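Local coordinates for leucyl-tRNA synthetase subunit alpha (PDB 3O0A), which probably hydrolyses wrongly charged aminoacyl-tRNA through its CP1 editing domain, in a synthetase that attaches leucine to its tRNA, at residues E4-F10 with T44-V50. Sequence-based numbering, arbitrary orientation.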
loop_
_atom_site.group_PDB
_atom_site.type_symbol
_atom_site.label_atom_id
_atom_site.label_comp_id
_atom_site.label_asym_id
_atom_site.label_seq_id
_atom_site.Cartn_x
_atom_site.Cartn_y
_atom_site.Cartn_z
ATOM N N GLU A 4 -2.679 -15.304 10.299
ATOM C CA GLU A 4 -4.081 -14.927 9.966
ATOM C C GLU A 4 -4.115 -13.498 9.439
ATOM O O GLU A 4 -3.495 -12.590 10.001
ATOM C CB GLU A 4 -4.997 -15.091 11.190
ATOM C CG GLU A 4 -6.452 -14.641 10.990
ATOM C CD GLU A 4 -7.241 -15.539 10.051
ATOM O OE1 GLU A 4 -7.624 -16.647 10.478
ATOM O OE2 GLU A 4 -7.492 -15.129 8.892
ATOM N N GLY A 5 -4.826 -13.321 8.338
ATOM C CA GLY A 5 -4.985 -12.017 7.714
ATOM C C GLY A 5 -5.647 -12.182 6.365
ATOM O O GLY A 5 -6.408 -13.137 6.140
ATOM N N ALA A 6 -5.362 -11.249 5.466
ATOM C CA ALA A 6 -5.970 -11.261 4.150
ATOM C C ALA A 6 -4.954 -10.850 3.105
ATOM O O ALA A 6 -4.097 -10.012 3.363
ATOM C CB ALA A 6 -7.155 -10.312 4.112
ATOM N N LEU A 7 -5.060 -11.446 1.926
ATOM C CA LEU A 7 -4.416 -10.870 0.750
ATOM C C LEU A 7 -5.438 -9.910 0.156
ATOM O O LEU A 7 -6.611 -10.261 0.035
ATOM C CB LEU A 7 -4.057 -11.958 -0.263
ATOM C CG LEU A 7 -2.883 -12.877 0.087
ATOM C CD1 LEU A 7 -2.926 -14.126 -0.776
ATOM C CD2 LEU A 7 -1.557 -12.147 -0.090
ATOM N N ILE A 8 -5.004 -8.705 -0.192
ATOM C CA ILE A 8 -5.887 -7.720 -0.809
ATOM C C ILE A 8 -5.254 -7.269 -2.118
ATOM O O ILE A 8 -4.059 -6.954 -2.156
ATOM C CB ILE A 8 -6.155 -6.525 0.114
ATOM C CG1 ILE A 8 -6.818 -7.017 1.410
ATOM C CG2 ILE A 8 -7.055 -5.474 -0.605
ATOM C CD1 ILE A 8 -7.130 -5.935 2.437
ATOM N N ARG A 9 -6.057 -7.284 -3.178
ATOM C CA ARG A 9 -5.575 -6.958 -4.518
ATOM C C ARG A 9 -5.779 -5.475 -4.821
ATOM O O ARG A 9 -6.833 -5.065 -5.304
ATOM C CB ARG A 9 -6.245 -7.846 -5.586
ATOM C CG ARG A 9 -6.114 -9.342 -5.303
ATOM C CD ARG A 9 -6.217 -10.171 -6.567
ATOM N NE ARG A 9 -5.131 -9.876 -7.516
ATOM C CZ ARG A 9 -4.163 -10.721 -7.877
ATOM N NH1 ARG A 9 -4.085 -11.940 -7.355
ATOM N NH2 ARG A 9 -3.248 -10.338 -8.768
ATOM N N PHE A 10 -4.784 -4.660 -4.487
ATOM C CA PHE A 10 -4.747 -3.294 -5.008
ATOM C C PHE A 10 -4.381 -3.377 -6.491
ATOM O O PHE A 10 -3.874 -4.401 -6.942
ATOM C CB PHE A 10 -3.738 -2.450 -4.217
ATOM C CG PHE A 10 -4.234 -2.074 -2.847
ATOM C CD1 PHE A 10 -4.330 -3.033 -1.833
ATOM C CD2 PHE A 10 -4.640 -0.768 -2.581
ATOM C CE1 PHE A 10 -4.813 -2.686 -0.562
ATOM C CE2 PHE A 10 -5.119 -0.416 -1.317
ATOM C CZ PHE A 10 -5.196 -1.384 -0.301
ATOM N N THR A 44 -2.070 -8.363 4.629
ATOM C CA THR A 44 -2.299 -7.582 5.850
ATOM C C THR A 44 -2.952 -8.408 6.944
ATOM O O THR A 44 -3.823 -9.216 6.662
ATOM C CB THR A 44 -3.168 -6.304 5.588
ATOM O OG1 THR A 44 -3.344 -5.581 6.817
ATOM C CG2 THR A 44 -4.533 -6.649 4.996
ATOM N N THR A 45 -2.537 -8.195 8.192
ATOM C CA THR A 45 -3.239 -8.779 9.336
ATOM C C THR A 45 -4.308 -7.809 9.840
ATOM O O THR A 45 -4.976 -8.075 10.842
ATOM C CB THR A 45 -2.275 -9.140 10.490
ATOM O OG1 THR A 45 -1.614 -7.954 10.953
ATOM C CG2 THR A 45 -1.235 -10.145 10.009
ATOM N N ARG A 46 -4.455 -6.688 9.132
ATOM C CA ARG A 46 -5.416 -5.644 9.496
ATOM C C ARG A 46 -6.382 -5.276 8.357
ATOM O O ARG A 46 -6.483 -4.106 7.972
ATOM C CB ARG A 46 -4.684 -4.400 10.011
ATOM C CG ARG A 46 -3.963 -4.578 11.373
ATOM C CD ARG A 46 -4.893 -5.014 12.504
ATOM N NE ARG A 46 -6.016 -4.103 12.731
ATOM C CZ ARG A 46 -5.963 -2.984 13.454
ATOM N NH1 ARG A 46 -4.828 -2.591 14.033
ATOM N NH2 ARG A 46 -7.059 -2.247 13.602
ATOM N N PRO A 47 -7.121 -6.270 7.829
ATOM C CA PRO A 47 -8.029 -5.939 6.734
ATOM C C PRO A 47 -9.174 -5.016 7.183
ATOM O O PRO A 47 -9.794 -4.358 6.347
ATOM C CB PRO A 47 -8.538 -7.314 6.293
ATOM C CG PRO A 47 -8.478 -8.146 7.537
ATOM C CD PRO A 47 -7.210 -7.696 8.196
ATOM N N ASP A 48 -9.431 -4.964 8.496
ATOM C CA ASP A 48 -10.399 -4.033 9.076
ATOM C C ASP A 48 -10.047 -2.560 8.829
ATOM O O ASP A 48 -10.911 -1.694 8.947
ATOM C CB ASP A 48 -10.598 -4.289 10.589
ATOM C CG ASP A 48 -9.288 -4.249 11.388
ATOM O OD1 ASP A 48 -8.217 -4.651 10.880
ATOM O OD2 ASP A 48 -9.337 -3.833 12.558
ATOM N N THR A 49 -8.790 -2.296 8.463
ATOM C CA THR A 49 -8.289 -0.933 8.247
ATOM C C THR A 49 -8.149 -0.549 6.763
ATOM O O THR A 49 -7.614 0.526 6.443
ATOM C CB THR A 49 -6.930 -0.703 8.957
ATOM O OG1 THR A 49 -5.897 -1.476 8.327
ATOM C CG2 THR A 49 -7.027 -1.066 10.451
ATOM N N VAL A 50 -8.634 -1.408 5.866
ATOM C CA VAL A 50 -8.376 -1.226 4.427
ATOM C C VAL A 50 -8.897 0.127 3.899
ATOM O O VAL A 50 -8.294 0.733 3.008
ATOM C CB VAL A 50 -8.916 -2.419 3.584
ATOM C CG1 VAL A 50 -10.440 -2.461 3.615
ATOM C CG2 VAL A 50 -8.380 -2.349 2.108
#
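In the CP1 editing domain, Ala6 and Thr44 form an antiparallel hydrogen-bonded pair where strand 37-44 ends beside strand 6-13, the middle strand of a three-stranded sheet. Two backbone bonds define the pair: Ala6 N gives to Thr44 O at 2.8 Å (161° at the hydrogen), and Thr44 N to Ala6 O at 2.9 Å. After Thr44 the chain leaves the sheet through an ST turn, in which Thr44 OG1 accepts from Arg46 N. A chi1 of -180° leaves Thr44 CG2 between the backbone N and the carbonyl carbon, with this methyl 3.7 Å from Ile8 CD1. A 3-10 turn starting at Pro47 then packs over the sheet face that carries the Ala6 and Thr44 side chains. Its Pro47 sets CB 4.0 Å from Ala6 CB, and helix 194-207 reaches both residues through Thr202. Arg46 O accepts from both N and OG1 of Thr49, while Arg46 grips Asp48 side-on through NE and NH2, one nitrogen to each carboxylate oxygen. Met140 touches Thr44, Val50 and Phe10, joining this apolar cluster to strand 138-141, an outermost strand of the mixed sheet. Val50 CG2 lies 3.8 Å from Ile8 CD1 and 4.1 Å from Phe10 CZ.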